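D-alanyl-D-alanine carboxypeptidase (Penicillin binding protein) family protein (Francisella tularensis subsp. tularensis, PDB 6OSU) probably removes the terminal D-alanine from peptidoglycan precursor peptides, as a serine-type D-Ala-D-Ala carboxypeptidase of the penicillin-binding protein family. Local coordinates at residues A[44-49]-A[364-368]; A[117-123]-A[196-202]; A[295-300]-A[324-330]; A[375-381]-A[398-404]. One frame throughout, in Å; residues are numbered along the deposited sequence.

Interaction 1: A[44-49]-A[364-368]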
# COMPACT_ATOMS: atom_id res chain seq x y z
N ASP A 44 6.00 -5.79 0.98
CA ASP A 44 6.75 -5.07 -0.04
C ASP A 44 5.89 -4.88 -1.28
O ASP A 44 5.14 -5.77 -1.68
CB ASP A 44 8.04 -5.81 -0.39
CG ASP A 44 8.80 -5.15 -1.53
OD1 ASP A 44 8.58 -5.52 -2.70
OD2 ASP A 44 9.61 -4.23 -1.25
N TYR A 45 6.01 -3.70 -1.90
CA TYR A 45 5.08 -3.33 -2.96
C TYR A 45 5.38 -4.09 -4.25
O TYR A 45 4.46 -4.61 -4.90
CB TYR A 45 5.13 -1.82 -3.20
CG TYR A 45 4.47 -1.40 -4.49
CD1 TYR A 45 3.09 -1.51 -4.65
CD2 TYR A 45 5.22 -0.91 -5.55
CE1 TYR A 45 2.48 -1.14 -5.83
CE2 TYR A 45 4.62 -0.53 -6.73
CZ TYR A 45 3.25 -0.65 -6.87
OH TYR A 45 2.65 -0.27 -8.04
N ARG A 46 6.65 -4.16 -4.65
CA ARG A 46 6.97 -4.73 -5.95
C ARG A 46 6.91 -6.26 -5.94
O ARG A 46 6.49 -6.86 -6.93
CB ARG A 46 8.35 -4.25 -6.40
CG ARG A 46 8.34 -2.81 -6.91
CD ARG A 46 9.72 -2.36 -7.35
NE ARG A 46 10.67 -2.33 -6.24
CZ ARG A 46 11.92 -1.89 -6.34
NH1 ARG A 46 12.37 -1.43 -7.50
NH2 ARG A 46 12.72 -1.90 -5.28
N THR A 47 7.31 -6.89 -4.84
CA THR A 47 7.29 -8.35 -4.79
C THR A 47 6.00 -8.91 -4.22
O THR A 47 5.71 -10.10 -4.43
CB THR A 47 8.45 -8.88 -3.94
OG1 THR A 47 8.31 -8.42 -2.59
CG2 THR A 47 9.80 -8.42 -4.50
N GLY A 48 5.21 -8.09 -3.52
CA GLY A 48 4.09 -8.61 -2.77
C GLY A 48 4.47 -9.42 -1.55
O GLY A 48 3.58 -9.91 -0.85
N ASP A 49 5.77 -9.58 -1.28
CA ASP A 49 6.22 -10.38 -0.15
C ASP A 49 5.82 -9.75 1.18
O ASP A 49 5.85 -8.52 1.35
CB ASP A 49 7.74 -10.55 -0.19
CG ASP A 49 8.18 -11.47 -1.31
OD1 ASP A 49 7.32 -12.15 -1.91
OD2 ASP A 49 9.40 -11.50 -1.59
N ILE A 364 12.64 -15.18 -10.04
CA ILE A 364 12.62 -15.18 -8.58
C ILE A 364 13.04 -13.78 -8.15
O ILE A 364 14.24 -13.47 -8.10
CB ILE A 364 13.52 -16.26 -7.97
CG1 ILE A 364 13.06 -17.65 -8.40
CG2 ILE A 364 13.48 -16.16 -6.45
CD1 ILE A 364 13.83 -18.78 -7.73
N TYR A 365 12.06 -12.93 -7.89
CA TYR A 365 12.27 -11.57 -7.43
C TYR A 365 11.68 -11.48 -6.03
O TYR A 365 10.45 -11.53 -5.88
CB TYR A 365 11.63 -10.57 -8.39
CG TYR A 365 11.91 -9.11 -8.08
CD1 TYR A 365 13.21 -8.63 -8.03
CD2 TYR A 365 10.87 -8.22 -7.87
CE1 TYR A 365 13.47 -7.29 -7.76
CE2 TYR A 365 11.11 -6.89 -7.60
CZ TYR A 365 12.41 -6.43 -7.55
OH TYR A 365 12.65 -5.10 -7.27
N LYS A 366 12.54 -11.39 -5.01
CA LYS A 366 12.12 -11.59 -3.64
C LYS A 366 12.63 -10.48 -2.73
O LYS A 366 13.70 -9.90 -2.97
CB LYS A 366 12.61 -12.96 -3.12
CG LYS A 366 11.86 -13.49 -1.91
CD LYS A 366 12.37 -14.86 -1.49
CE LYS A 366 11.97 -15.21 -0.06
NZ LYS A 366 10.56 -15.66 0.07
N THR A 367 11.85 -10.19 -1.69
CA THR A 367 12.27 -9.27 -0.63
C THR A 367 12.94 -10.10 0.47
O THR A 367 12.28 -10.90 1.14
CB THR A 367 11.07 -8.50 -0.09
OG1 THR A 367 10.47 -7.74 -1.14
CG2 THR A 367 11.49 -7.57 1.03
N VAL A 368 14.24 -9.90 0.65
CA VAL A 368 15.02 -10.71 1.57
C VAL A 368 15.81 -9.78 2.49
O VAL A 368 16.03 -8.61 2.17
CB VAL A 368 15.97 -11.68 0.82
CG1 VAL A 368 15.16 -12.67 -0.02
CG2 VAL A 368 16.94 -10.91 -0.05

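Interaction 2: A[117-123]-A[196-202]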
# COMPACT_ATOMS: atom_id res chain seq x y z
N VAL A 117 -13.10 13.65 -3.85
CA VAL A 117 -12.11 12.63 -3.54
C VAL A 117 -11.10 13.15 -2.53
O VAL A 117 -10.68 12.42 -1.62
CB VAL A 117 -11.42 12.13 -4.83
CG1 VAL A 117 -10.25 11.22 -4.50
CG2 VAL A 117 -12.42 11.41 -5.71
N THR A 118 -10.71 14.42 -2.65
CA THR A 118 -9.82 15.01 -1.67
C THR A 118 -10.46 15.03 -0.29
O THR A 118 -9.82 14.69 0.71
CB THR A 118 -9.42 16.43 -2.10
OG1 THR A 118 -8.94 16.41 -3.45
CG2 THR A 118 -8.32 16.97 -1.20
N GLY A 119 -11.74 15.40 -0.22
CA GLY A 119 -12.44 15.36 1.05
C GLY A 119 -12.49 13.96 1.63
O GLY A 119 -12.29 13.77 2.83
N MET A 120 -12.74 12.96 0.78
CA MET A 120 -12.84 11.59 1.25
C MET A 120 -11.50 11.07 1.76
O MET A 120 -11.42 10.48 2.84
CB MET A 120 -13.37 10.70 0.13
CG MET A 120 -13.43 9.21 0.44
SD MET A 120 -14.17 8.31 -0.93
CE MET A 120 -13.19 8.90 -2.30
N ASP A 121 -10.42 11.30 1.00
CA ASP A 121 -9.12 10.73 1.33
C ASP A 121 -8.41 11.49 2.44
O ASP A 121 -7.81 10.88 3.33
CB ASP A 121 -8.24 10.68 0.08
CG ASP A 121 -8.80 9.78 -1.00
OD1 ASP A 121 -9.67 8.93 -0.70
OD2 ASP A 121 -8.35 9.92 -2.16
N VAL A 122 -8.45 12.82 2.39
CA VAL A 122 -7.64 13.65 3.28
C VAL A 122 -8.38 13.97 4.57
O VAL A 122 -7.80 13.95 5.65
CB VAL A 122 -7.22 14.94 2.54
CG1 VAL A 122 -6.37 15.82 3.44
CG2 VAL A 122 -6.49 14.58 1.25
N VAL A 123 -9.67 14.27 4.45
CA VAL A 123 -10.48 14.71 5.58
C VAL A 123 -11.38 13.59 6.10
O VAL A 123 -11.93 13.71 7.21
CB VAL A 123 -11.28 15.97 5.17
CG1 VAL A 123 -12.56 16.17 5.99
CG2 VAL A 123 -10.39 17.20 5.29
N VAL A 196 -3.24 11.78 -4.09
CA VAL A 196 -4.09 12.61 -3.23
C VAL A 196 -3.85 12.30 -1.76
O VAL A 196 -4.00 13.18 -0.90
CB VAL A 196 -5.57 12.42 -3.61
CG1 VAL A 196 -6.47 13.33 -2.77
CG2 VAL A 196 -5.79 12.69 -5.09
N TYR A 197 -3.47 11.06 -1.44
CA TYR A 197 -3.30 10.68 -0.05
C TYR A 197 -2.12 11.39 0.61
O TYR A 197 -2.03 11.39 1.84
CB TYR A 197 -3.13 9.17 0.07
CG TYR A 197 -4.42 8.41 -0.17
CD1 TYR A 197 -5.43 8.42 0.79
CD2 TYR A 197 -4.64 7.71 -1.35
CE1 TYR A 197 -6.61 7.73 0.59
CE2 TYR A 197 -5.82 7.02 -1.56
CZ TYR A 197 -6.81 7.04 -0.59
OH TYR A 197 -7.99 6.36 -0.79
N ASP A 198 -1.23 12.00 -0.17
CA ASP A 198 -0.11 12.74 0.38
C ASP A 198 -0.46 14.20 0.69
O ASP A 198 0.40 14.92 1.20
CB ASP A 198 1.08 12.68 -0.59
CG ASP A 198 2.40 13.08 0.07
OD1 ASP A 198 2.69 12.58 1.17
OD2 ASP A 198 3.14 13.89 -0.52
N ASP A 199 -1.69 14.63 0.41
CA ASP A 199 -2.09 16.00 0.72
C ASP A 199 -2.04 16.24 2.23
O ASP A 199 -2.59 15.47 3.01
CB ASP A 199 -3.51 16.27 0.20
CG ASP A 199 -3.57 16.40 -1.31
OD1 ASP A 199 -2.53 16.18 -1.97
OD2 ASP A 199 -4.66 16.72 -1.83
N LYS A 200 -1.38 17.33 2.62
CA LYS A 200 -1.24 17.64 4.04
C LYS A 200 -2.56 18.08 4.66
O LYS A 200 -2.78 17.88 5.86
CB LYS A 200 -0.17 18.72 4.24
CG LYS A 200 1.18 18.39 3.62
CD LYS A 200 1.94 17.35 4.42
CE LYS A 200 2.25 16.12 3.57
NZ LYS A 200 2.90 16.48 2.28
N GLY A 201 -3.44 18.68 3.88
CA GLY A 201 -4.70 19.15 4.41
C GLY A 201 -5.62 19.64 3.30
O GLY A 201 -5.34 19.47 2.12
N LEU A 202 -6.72 20.25 3.72
CA LEU A 202 -7.74 20.74 2.80
C LEU A 202 -8.16 22.14 3.20
O LEU A 202 -8.68 22.35 4.31
CB LEU A 202 -8.96 19.80 2.77
CG LEU A 202 -10.18 20.30 1.99
CD1 LEU A 202 -9.84 20.52 0.52
CD2 LEU A 202 -11.34 19.34 2.14
O HOH W 1 -9.93 6.89 0.83

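Interaction 3: A[295-300]-A[324-330]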
# COMPACT_ATOMS: atom_id res chain seq x y z
N GLN A 295 11.50 4.64 0.09
CA GLN A 295 12.84 5.18 0.31
C GLN A 295 13.79 4.47 -0.65
O GLN A 295 14.05 3.27 -0.50
CB GLN A 295 13.29 5.00 1.76
CG GLN A 295 12.93 6.18 2.64
CD GLN A 295 13.28 5.95 4.10
OE1 GLN A 295 13.83 4.91 4.46
NE2 GLN A 295 12.96 6.93 4.94
N ASP A 296 14.29 5.21 -1.64
CA ASP A 296 15.23 4.70 -2.63
C ASP A 296 14.64 3.50 -3.38
O ASP A 296 15.16 2.38 -3.34
CB ASP A 296 16.58 4.35 -1.99
CG ASP A 296 17.65 4.04 -3.01
OD1 ASP A 296 18.20 2.92 -2.99
OD2 ASP A 296 17.95 4.92 -3.85
N GLY A 297 13.52 3.75 -4.05
CA GLY A 297 12.90 2.78 -4.94
C GLY A 297 12.19 1.65 -4.22
O GLY A 297 11.50 0.84 -4.84
N GLU A 298 12.37 1.58 -2.90
CA GLU A 298 11.81 0.50 -2.09
C GLU A 298 10.60 1.02 -1.32
O GLU A 298 10.74 1.84 -0.40
CB GLU A 298 12.88 -0.06 -1.15
CG GLU A 298 12.47 -1.31 -0.39
CD GLU A 298 12.61 -2.58 -1.22
OE1 GLU A 298 12.81 -2.49 -2.45
OE2 GLU A 298 12.51 -3.68 -0.63
N ARG A 299 9.42 0.55 -1.70
CA ARG A 299 8.17 0.96 -1.07
C ARG A 299 7.58 -0.20 -0.28
O ARG A 299 7.51 -1.33 -0.78
CB ARG A 299 7.14 1.44 -2.10
CG ARG A 299 5.74 1.59 -1.53
CD ARG A 299 4.71 1.91 -2.58
NE ARG A 299 4.96 3.20 -3.22
CZ ARG A 299 4.67 4.38 -2.67
NH1 ARG A 299 4.11 4.44 -1.47
NH2 ARG A 299 4.94 5.49 -3.33
N PHE A 300 7.14 0.09 0.94
CA PHE A 300 6.47 -0.90 1.78
C PHE A 300 5.07 -0.42 2.13
O PHE A 300 4.81 0.79 2.22
CB PHE A 300 7.27 -1.17 3.06
CG PHE A 300 8.40 -2.13 2.86
CD1 PHE A 300 8.18 -3.50 2.84
CD2 PHE A 300 9.70 -1.67 2.68
CE1 PHE A 300 9.22 -4.39 2.65
CE2 PHE A 300 10.75 -2.55 2.49
CZ PHE A 300 10.51 -3.91 2.48
N ALA A 324 11.09 -2.55 8.08
CA ALA A 324 11.15 -3.13 6.74
C ALA A 324 12.13 -2.38 5.85
O ALA A 324 12.90 -2.99 5.10
CB ALA A 324 9.76 -3.15 6.11
N LEU A 325 12.11 -1.04 5.90
CA LEU A 325 12.92 -0.25 4.99
C LEU A 325 14.41 -0.35 5.30
O LEU A 325 15.24 -0.18 4.39
CB LEU A 325 12.48 1.22 5.04
CG LEU A 325 11.15 1.56 4.37
CD1 LEU A 325 10.63 2.90 4.86
CD2 LEU A 325 11.29 1.56 2.86
N SER A 326 14.78 -0.64 6.55
CA SER A 326 16.18 -0.63 6.95
C SER A 326 16.80 -2.02 7.03
O SER A 326 18.03 -2.12 7.12
CB SER A 326 16.33 0.05 8.31
OG SER A 326 15.75 -0.73 9.33
N LYS A 327 16.01 -3.09 7.00
CA LYS A 327 16.55 -4.43 7.14
C LYS A 327 16.31 -5.33 5.94
O LYS A 327 16.82 -6.46 5.93
CB LYS A 327 15.99 -5.10 8.40
CG LYS A 327 16.22 -4.29 9.66
CD LYS A 327 16.44 -5.16 10.88
CE LYS A 327 17.26 -4.42 11.92
NZ LYS A 327 18.62 -4.08 11.40
N TYR A 328 15.59 -4.87 4.92
CA TYR A 328 15.21 -5.71 3.80
C TYR A 328 15.66 -5.08 2.49
O TYR A 328 16.17 -3.95 2.45
CB TYR A 328 13.71 -5.99 3.80
CG TYR A 328 13.31 -7.02 4.83
CD1 TYR A 328 13.25 -8.37 4.50
CD2 TYR A 328 13.02 -6.65 6.14
CE1 TYR A 328 12.90 -9.32 5.44
CE2 TYR A 328 12.66 -7.59 7.08
CZ TYR A 328 12.61 -8.93 6.73
OH TYR A 328 12.26 -9.87 7.66
N GLU A 329 15.43 -5.81 1.40
CA GLU A 329 16.04 -5.52 0.11
C GLU A 329 15.35 -6.36 -0.94
O GLU A 329 15.00 -7.52 -0.68
CB GLU A 329 17.54 -5.82 0.16
CG GLU A 329 18.39 -5.11 -0.86
CD GLU A 329 19.86 -5.15 -0.50
OE1 GLU A 329 20.45 -6.25 -0.52
OE2 GLU A 329 20.42 -4.09 -0.16
N ASN A 330 15.15 -5.79 -2.13
CA ASN A 330 14.61 -6.52 -3.27
C ASN A 330 15.77 -6.99 -4.13
O ASN A 330 16.61 -6.18 -4.55
CB ASN A 330 13.65 -5.65 -4.08
CG ASN A 330 12.26 -5.59 -3.46
OD1 ASN A 330 12.02 -6.13 -2.38
ND2 ASN A 330 11.33 -4.93 -4.14
O HOH W 2 15.59 -3.17 -2.47

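Interaction 4: A[375-381]-A[398-404]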
# COMPACT_ATOMS: atom_id res chain seq x y z
N TYR A 375 25.23 -14.11 0.99
CA TYR A 375 25.36 -15.52 1.35
C TYR A 375 24.39 -16.43 0.61
O TYR A 375 24.36 -17.63 0.90
CB TYR A 375 25.18 -15.69 2.86
CG TYR A 375 26.31 -15.09 3.66
CD1 TYR A 375 27.33 -15.88 4.15
CD2 TYR A 375 26.36 -13.72 3.91
CE1 TYR A 375 28.38 -15.34 4.87
CE2 TYR A 375 27.40 -13.17 4.62
CZ TYR A 375 28.40 -13.98 5.10
OH TYR A 375 29.44 -13.43 5.82
N LEU A 376 23.61 -15.90 -0.32
CA LEU A 376 22.65 -16.71 -1.05
C LEU A 376 23.35 -17.51 -2.15
O LEU A 376 24.36 -17.08 -2.71
CB LEU A 376 21.56 -15.83 -1.65
CG LEU A 376 20.85 -14.95 -0.62
CD1 LEU A 376 19.98 -13.91 -1.29
CD2 LEU A 376 20.02 -15.79 0.35
N LYS A 377 22.81 -18.70 -2.43
CA LYS A 377 23.40 -19.60 -3.41
C LYS A 377 22.30 -20.28 -4.21
O LYS A 377 21.31 -20.74 -3.64
CB LYS A 377 24.28 -20.66 -2.73
CG LYS A 377 25.48 -20.11 -1.96
CD LYS A 377 26.58 -19.57 -2.87
CE LYS A 377 27.70 -18.94 -2.06
NZ LYS A 377 28.86 -18.50 -2.90
N GLN A 378 22.48 -20.33 -5.53
CA GLN A 378 21.55 -21.05 -6.40
C GLN A 378 21.85 -22.54 -6.38
O GLN A 378 23.02 -22.96 -6.44
CB GLN A 378 21.65 -20.54 -7.84
CG GLN A 378 20.90 -19.25 -8.11
CD GLN A 378 20.71 -19.00 -9.60
OE1 GLN A 378 21.25 -19.72 -10.43
NE2 GLN A 378 19.92 -17.99 -9.93
N GLY A 379 20.80 -23.34 -6.31
CA GLY A 379 20.95 -24.78 -6.31
C GLY A 379 19.79 -25.44 -7.01
O GLY A 379 18.67 -24.93 -7.02
N ILE A 380 20.06 -26.60 -7.61
CA ILE A 380 19.04 -27.42 -8.25
C ILE A 380 18.78 -28.63 -7.36
O ILE A 380 19.68 -29.45 -7.15
CB ILE A 380 19.45 -27.85 -9.66
CG1 ILE A 380 19.71 -26.63 -10.54
CG2 ILE A 380 18.37 -28.72 -10.28
CD1 ILE A 380 18.50 -25.74 -10.72
N GLU A 381 17.56 -28.73 -6.83
CA GLU A 381 17.13 -29.90 -6.09
C GLU A 381 16.34 -30.79 -7.04
O GLU A 381 15.20 -30.48 -7.39
CB GLU A 381 16.29 -29.53 -4.87
CG GLU A 381 15.61 -30.75 -4.24
CD GLU A 381 14.97 -30.46 -2.90
OE1 GLU A 381 14.50 -29.32 -2.68
OE2 GLU A 381 14.94 -31.38 -2.05
N ASN A 398 13.41 -28.58 -8.55
CA ASN A 398 13.28 -27.19 -8.16
C ASN A 398 14.62 -26.48 -8.23
O ASN A 398 15.65 -27.05 -7.83
CB ASN A 398 12.72 -27.06 -6.74
CG ASN A 398 11.31 -27.57 -6.61
OD1 ASN A 398 10.45 -27.29 -7.45
ND2 ASN A 398 11.05 -28.31 -5.54
N LEU A 399 14.62 -25.25 -8.73
CA LEU A 399 15.74 -24.35 -8.48
C LEU A 399 15.58 -23.77 -7.09
O LEU A 399 14.51 -23.27 -6.73
CB LEU A 399 15.82 -23.24 -9.53
CG LEU A 399 17.08 -22.36 -9.44
CD1 LEU A 399 17.55 -21.96 -10.82
CD2 LEU A 399 16.86 -21.12 -8.58
N VAL A 400 16.64 -23.84 -6.29
CA VAL A 400 16.56 -23.52 -4.87
C VAL A 400 17.57 -22.43 -4.54
O VAL A 400 18.72 -22.48 -5.00
CB VAL A 400 16.80 -24.78 -4.01
CG1 VAL A 400 16.89 -24.40 -2.54
CG2 VAL A 400 15.68 -25.79 -4.23
N ILE A 401 17.14 -21.45 -3.76
CA ILE A 401 18.01 -20.43 -3.19
C ILE A 401 18.17 -20.75 -1.71
O ILE A 401 17.20 -20.74 -0.96
CB ILE A 401 17.44 -19.02 -3.38
CG1 ILE A 401 17.14 -18.76 -4.86
CG2 ILE A 401 18.41 -17.97 -2.85
CD1 ILE A 401 18.36 -18.71 -5.73
N THR A 402 19.40 -21.06 -1.30
CA THR A 402 19.70 -21.40 0.08
C THR A 402 20.55 -20.32 0.72
O THR A 402 21.20 -19.51 0.05
CB THR A 402 20.41 -22.76 0.17
OG1 THR A 402 21.45 -22.82 -0.81
CG2 THR A 402 19.43 -23.89 -0.06
N LEU A 403 20.55 -20.31 2.05
CA LEU A 403 21.29 -19.32 2.84
C LEU A 403 22.64 -19.93 3.22
O LEU A 403 22.73 -20.73 4.16
CB LEU A 403 20.50 -18.90 4.07
CG LEU A 403 21.20 -17.85 4.95
CD1 LEU A 403 21.49 -16.60 4.14
CD2 LEU A 403 20.36 -17.53 6.17
N GLY A 404 23.69 -19.54 2.50
CA GLY A 404 25.01 -20.05 2.80
C GLY A 404 25.15 -21.51 2.42
O GLY A 404 24.54 -22.00 1.46

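Interaction 1: A[44-49]-A[364-368]
The guanidinium of Arg46 has the hydroxyl of Tyr365 over one face. Tyr365 OH sits 3.4 Å above the plane and over its centre. The two flat groups stand almost perpendicular, 88° apart, so the phenol points its end at the guanidinium and does not stack on it. At the edge of the Tyr365 ring, near its plane, lies Arg46 CB. Thr47 CG2 approaches the same ring obliquely, 3.5 Å from Tyr365 CD2. The polar end of Arg46 is tied by a salt bridge to Glu298.

Deeper in the contact, Asp44 OD1 accepts two bonds from Thr47. The backbone Thr47 N gives 2.8 Å to Asp44 OD1, nearly along the C-O axis. Thr47 OG1 gives 2.9 Å to Asp44 OD1, from above the carboxylate plane. Thr47 OG1 is wedged between its own backbone N and carbonyl carbon (chi1 63°), which lets it also accept from Asp49 N. The same oxygen comes within 2.7 Å of Thr367 OG1. That hydroxyl also meets the side chain of Asn330.

One straight bond crosses the contact. Thr367 N donates to the anti lone pair of Asp49 OD2 at 2.8 Å with an angle of 175°. Lys366 CG passes 3.2 Å from Asp49 OD2, and the lysine charge may add some attraction from farther off.

The turn after strand 39-44, running from Asp44 to Asp49, combines an Asx motif with an ST turn. It joins the carboxypeptidase part of the chain to strand 364-369 of the C-terminal part, as in penicillin-binding protein 5-type enzymes.

Interaction 2: A[117-123]-A[196-202]
Val196 lays its CG1 against the backbone of helix 113-123, 3.9 Å from Thr118 CA. With CG1 anti to the backbone N (chi1 -178°), this methyl touches both Thr118 and Asp121. The carbonyl Val196 O is met by Val122 CG2 at 3.6 Å.

Tyr197 stacks its ring on the carboxylate of Asp121. The two planes are 24° apart, and Asp121 OD2 lies 3.6 Å above the ring plane, offset toward the rim. A water in the ring plane, at its edge, joins the pair. It donates to Asp121 OD1 at 2.6 Å and is also hydrogen-bonded to Tyr197 OH. Ser71 adds weak bonds to both of these oxygens.

Asp199 turns its CB onto Val122 CG2, 3.6 Å away, and crosses that side chain at about a right angle. Its OD2 touches the methyl Thr118 CG2. Gly201 then brings its CA against Val122 CG1 at 3.8 Å. Leu202 closes the row, with its CB 3.9 Å from Val123 CG2 and its CD2 over Gly119.

The contact is buried close to the predicted active site. The side chain of Tyr197 comes within about 4 Å of that of Lys278, predicted to bind substrate. On another side of helix 113-123, Met120 packs on helices 66-79 and 126-137. Strand 201-205 leads on into a small sheet, paired with strand 258-262.

Interaction 3: A[295-300]-A[324-330]
Glu298 OE1 is held by two groups: a salt bridge from Arg46 and a water shared with Asn330. The water accepts from the backbone Asn330 N at 2.7 Å and donates a weak bond to Glu298 OE1. Glu298 closes a type I' turn that begins at Gln295. That turn makes a beta hairpin of strands 288-295 and 298-307 in the five-stranded antiparallel sheet of the beta-lactamase-like (penicillin-binding, peptidase S11) domain. The Glu298 chain leaves anti to the backbone N and bends at its second torsion (chi2 81°), bringing the carboxylate beside Asn330. Asp44 has a carboxylate oxygen close to Glu298 OE2. This would probably raise the proton affinity of one of them, while Arg46 would oppose it.

The apolar half of the contact centres on Phe300. Its ring packs on the last turn of helix 310-327, which covers this side of the sheet. Leu325 CD2 sits at the ring edge, in plane, 3.6 Å from Phe300 CD2. The same methyl presses on the carbonyl Glu298 O at 3.3 Å. Leu325 CD1 reaches back to Gln295 OE1 at 3.8 Å. After the helix, Tyr328 adds its CB, 4.0 Å from Phe300 CZ. Over one face of the ring stands a CH-pi contact: Ala324 CB is 3.5 Å from the Phe300 centroid and only 3° off the ring normal.

Interaction 4: A[375-381]-A[398-404]
Glu381 and Asn398 form a hydrogen-bonded pair with both rungs sound. Glu381 N donates to Asn398 O at 2.7 Å, and Asn398 N returns 2.9 Å to Glu381 O. The strands 376-382 and 395-403 are antiparallel neighbours in the five-stranded sheet of the penicillin-binding protein 5-type C-terminal domain, with 376-382 at its edge within the chain. Lys377 and Thr402 make a second pair, with Thr402 N giving 3.0 Å to Lys377 O in the carbonyl plane. Gly379 and Val400 pair in the same way; one of their two bonds is modelled doubtfully short.

The face with Leu376, Gln378, Ile380, Leu399, Ile401 and Leu403 is mostly apolar. It packs on Leu333 and Tyr334 of strand 328-334. Gln378 and Ile401 lie side by side, pointing the same way, with Gln378 CG 3.5 Å from Ile401 CD1. The amide end of Gln378 reaches the backbone oxygen of Leu333. Ile380 CD1 rests on Leu399 CB at 3.9 Å. At the far end, Leu376 CD2 meets Leu403 CD1 at 4.1 Å.

The other face carries Lys377, Glu381, Asn398, Val400 and Thr402. With CG anti to the backbone N (chi1 169°), Glu381 runs diagonally past Val400, its CB 3.8 Å from Val400 CG2.

How the interactions relate
Interactions 1 and 3 adjoin, with centres about 10 Å apart, and share the seam between the two parts of the chain. Strands 364-369 and 328-334 are paired there, with Val368 N 2.8 Å from Glu329 O. Both are partly buried and mix carboxylates with packing. Interaction 2 is the buried one, near the predicted catalytic residues, and relies on methyl packing and an aromatic-carboxylate stack. Interaction 4 is its reverse in chemistry: mainly backbone bonds, partly buried with some exposed residues, about 46 Å away between centres. It touches interaction 1 through Ile364 CD1 and Leu399 CD2, 3.9 Å apart. Along the chain, interactions 2 and 3 are nested within interaction 1, and interaction 4 follows.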